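Local coordinates for protein regulator of nonsense transcripts 2 (Homo sapiens, PDB 4CEM) that takes part in nonsense-mediated mRNA decay as the factor UPF2, whose first MIF4G domain is an all-helical module that probably serves protein-protein contacts, at residues I171-K176 and P235-L240. Numbering follows the deposited sequence.
Sequences IYEQLK and PFQNLL
Tyr172 and Phe236 form a T-shaped pair: the ring planes stand at 88°, and the tyrosine edge points at the phenylalanine face. Their centroids lie 5.7 Å apart. With CG anti to the backbone N (chi1 -165°), the Tyr172 ring reaches across to helix 230-259, where Leu239 CD1 covers one face, 3.3 Å from Tyr172 CE1. Pro235 CB approaches the same Tyr172 CE1 obliquely at 3.5 Å. The helix segments run almost parallel, at 11°. Their axes are 10.8 Å apart, a spacing bridged by these side chains. Ile171, Leu175, Phe236, Leu239 and Leu240 make up the buried side: Phe236 CE1 sits 3.8 Å from Ile171 CG2, and Leu239 CD1 also meets Leu175 CB at 3.9 Å. Deeper in, Ile171 packs on helix 143-158 and Leu240 on helix 189-204, tying the pair into the helical stack of the MIF4G domain. Toward solvent the contact is looser; exposed Lys176 leads its amine away, and Tyr172 is partly exposed. Replacing Tyr172 by an alanine removes the ring, which is likely to leave the Phe236 face without its aromatic edge and Leu239 CD1 without the face it covers. Carbon-to-carbon contacts predominate, implying cohesion from apolar burial and ring packing rather than polar pairing.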
loop_
_atom_site.group_PDB
_atom_site.type_symbol
_atom_site.label_atom_id
_atom_site.label_comp_id
_atom_site.label_asym_id
_atom_site.label_seq_id
_atom_site.Cartn_x
_atom_site.Cartn_y
_atom_site.Cartn_z
ATOM N N ILE A 171 -0.657 1.719 -10.967
ATOM C CA ILE A 171 0.281 1.433 -9.871
ATOM C C ILE A 171 1.729 1.575 -10.342
ATOM O O ILE A 171 2.554 2.180 -9.661
ATOM C CB ILE A 171 0.091 0.010 -9.289
ATOM C CG1 ILE A 171 -1.292 -0.168 -8.672
ATOM C CG2 ILE A 171 1.125 -0.286 -8.208
ATOM C CD1 ILE A 171 -1.696 -1.622 -8.562
ATOM N N TYR A 172 2.036 1.012 -11.506
ATOM C CA TYR A 172 3.383 1.113 -12.078
ATOM C C TYR A 172 3.809 2.571 -12.159
ATOM O O TYR A 172 4.907 2.928 -11.738
ATOM C CB TYR A 172 3.441 0.474 -13.473
ATOM C CG TYR A 172 4.848 0.213 -13.973
ATOM C CD1 TYR A 172 5.570 -0.888 -13.520
ATOM C CD2 TYR A 172 5.459 1.063 -14.897
ATOM C CE1 TYR A 172 6.860 -1.138 -13.965
ATOM C CE2 TYR A 172 6.749 0.819 -15.349
ATOM C CZ TYR A 172 7.447 -0.285 -14.879
ATOM O OH TYR A 172 8.729 -0.552 -15.313
ATOM N N GLU A 173 2.922 3.406 -12.694
ATOM C CA GLU A 173 3.153 4.847 -12.777
ATOM C C GLU A 173 3.581 5.457 -11.450
ATOM O O GLU A 173 4.586 6.164 -11.389
ATOM C CB GLU A 173 1.896 5.578 -13.263
ATOM C CG GLU A 173 1.960 6.083 -14.697
ATOM C CD GLU A 173 1.122 7.336 -14.894
ATOM O OE1 GLU A 173 -0.025 7.380 -14.392
ATOM O OE2 GLU A 173 1.624 8.284 -15.534
ATOM N N GLN A 174 2.821 5.195 -10.391
ATOM C CA GLN A 174 3.091 5.843 -9.113
ATOM C C GLN A 174 4.348 5.284 -8.470
ATOM O O GLN A 174 5.043 6.002 -7.758
ATOM C CB GLN A 174 1.906 5.720 -8.153
ATOM C CG GLN A 174 0.561 6.137 -8.729
ATOM C CD GLN A 174 0.632 7.386 -9.594
ATOM O OE1 GLN A 174 0.213 7.380 -10.761
ATOM N NE2 GLN A 174 1.174 8.460 -9.032
ATOM N N LEU A 175 4.641 4.010 -8.724
ATOM C CA LEU A 175 5.870 3.393 -8.212
ATOM C C LEU A 175 7.110 3.997 -8.857
ATOM O O LEU A 175 8.092 4.293 -8.171
ATOM C CB LEU A 175 5.881 1.867 -8.424
ATOM C CG LEU A 175 5.704 0.934 -7.217
ATOM C CD1 LEU A 175 6.386 -0.396 -7.508
ATOM C CD2 LEU A 175 6.259 1.523 -5.928
ATOM N N LYS A 176 7.067 4.156 -10.179
ATOM C CA LYS A 176 8.142 4.824 -10.915
ATOM C C LYS A 176 8.547 6.135 -10.248
ATOM O O LYS A 176 9.733 6.419 -10.117
ATOM C CB LYS A 176 7.742 5.091 -12.377
ATOM C CG LYS A 176 8.458 4.219 -13.402
ATOM C CD LYS A 176 8.430 4.837 -14.800
ATOM C CE LYS A 176 9.566 4.315 -15.674
ATOM N NZ LYS A 176 9.939 5.266 -16.763
ATOM N N PRO A 235 7.579 -6.648 -14.125
ATOM C CA PRO A 235 7.952 -5.228 -14.050
ATOM C C PRO A 235 7.946 -4.685 -12.626
ATOM O O PRO A 235 8.870 -3.973 -12.231
ATOM C CB PRO A 235 6.874 -4.531 -14.876
ATOM C CG PRO A 235 6.374 -5.572 -15.812
ATOM C CD PRO A 235 6.470 -6.873 -15.069
ATOM N N PHE A 236 6.928 -5.046 -11.855
ATOM C CA PHE A 236 6.827 -4.588 -10.470
ATOM C C PHE A 236 7.982 -5.118 -9.630
ATOM O O PHE A 236 8.545 -4.382 -8.818
ATOM C CB PHE A 236 5.470 -4.970 -9.860
ATOM C CG PHE A 236 4.302 -4.340 -10.565
ATOM C CD1 PHE A 236 3.870 -3.074 -10.220
ATOM C CD2 PHE A 236 3.669 -4.999 -11.603
ATOM C CE1 PHE A 236 2.811 -2.479 -10.884
ATOM C CE2 PHE A 236 2.617 -4.413 -12.283
ATOM C CZ PHE A 236 2.185 -3.148 -11.919
ATOM N N GLN A 237 8.354 -6.380 -9.837
ATOM C CA GLN A 237 9.481 -6.942 -9.095
ATOM C C GLN A 237 10.777 -6.223 -9.453
ATOM O O GLN A 237 11.555 -5.869 -8.567
ATOM C CB GLN A 237 9.624 -8.453 -9.304
ATOM C CG GLN A 237 10.629 -9.083 -8.334
ATOM C CD GLN A 237 10.195 -10.435 -7.788
ATOM O OE1 GLN A 237 10.713 -10.794 -6.613
ATOM N NE2 GLN A 237 9.406 -11.149 -8.411
ATOM N N ASN A 238 10.990 -5.975 -10.741
ATOM C CA ASN A 238 12.163 -5.205 -11.182
ATOM C C ASN A 238 12.289 -3.846 -10.480
ATOM O O ASN A 238 13.358 -3.512 -9.959
ATOM C CB ASN A 238 12.156 -5.000 -12.699
ATOM C CG ASN A 238 12.173 -6.308 -13.471
ATOM O OD1 ASN A 238 12.528 -7.366 -12.935
ATOM N ND2 ASN A 238 11.781 -6.241 -14.739
ATOM N N LEU A 239 11.200 -3.079 -10.451
ATOM C CA LEU A 239 11.202 -1.771 -9.776
ATOM C C LEU A 239 11.607 -1.909 -8.312
ATOM O O LEU A 239 12.451 -1.159 -7.817
ATOM C CB LEU A 239 9.832 -1.092 -9.869
ATOM C CG LEU A 239 9.387 -0.596 -11.247
ATOM C CD1 LEU A 239 8.054 0.130 -11.125
ATOM C CD2 LEU A 239 10.432 0.306 -11.900
ATOM N N LEU A 240 11.018 -2.882 -7.629
ATOM C CA LEU A 240 11.289 -3.075 -6.207
ATOM C C LEU A 240 12.756 -3.417 -5.928
ATOM O O LEU A 240 13.334 -2.899 -4.976
ATOM C CB LEU A 240 10.358 -4.144 -5.630
ATOM C CG LEU A 240 8.883 -3.729 -5.614
ATOM C CD1 LEU A 240 7.989 -4.946 -5.436
ATOM C CD2 LEU A 240 8.623 -2.698 -4.524
#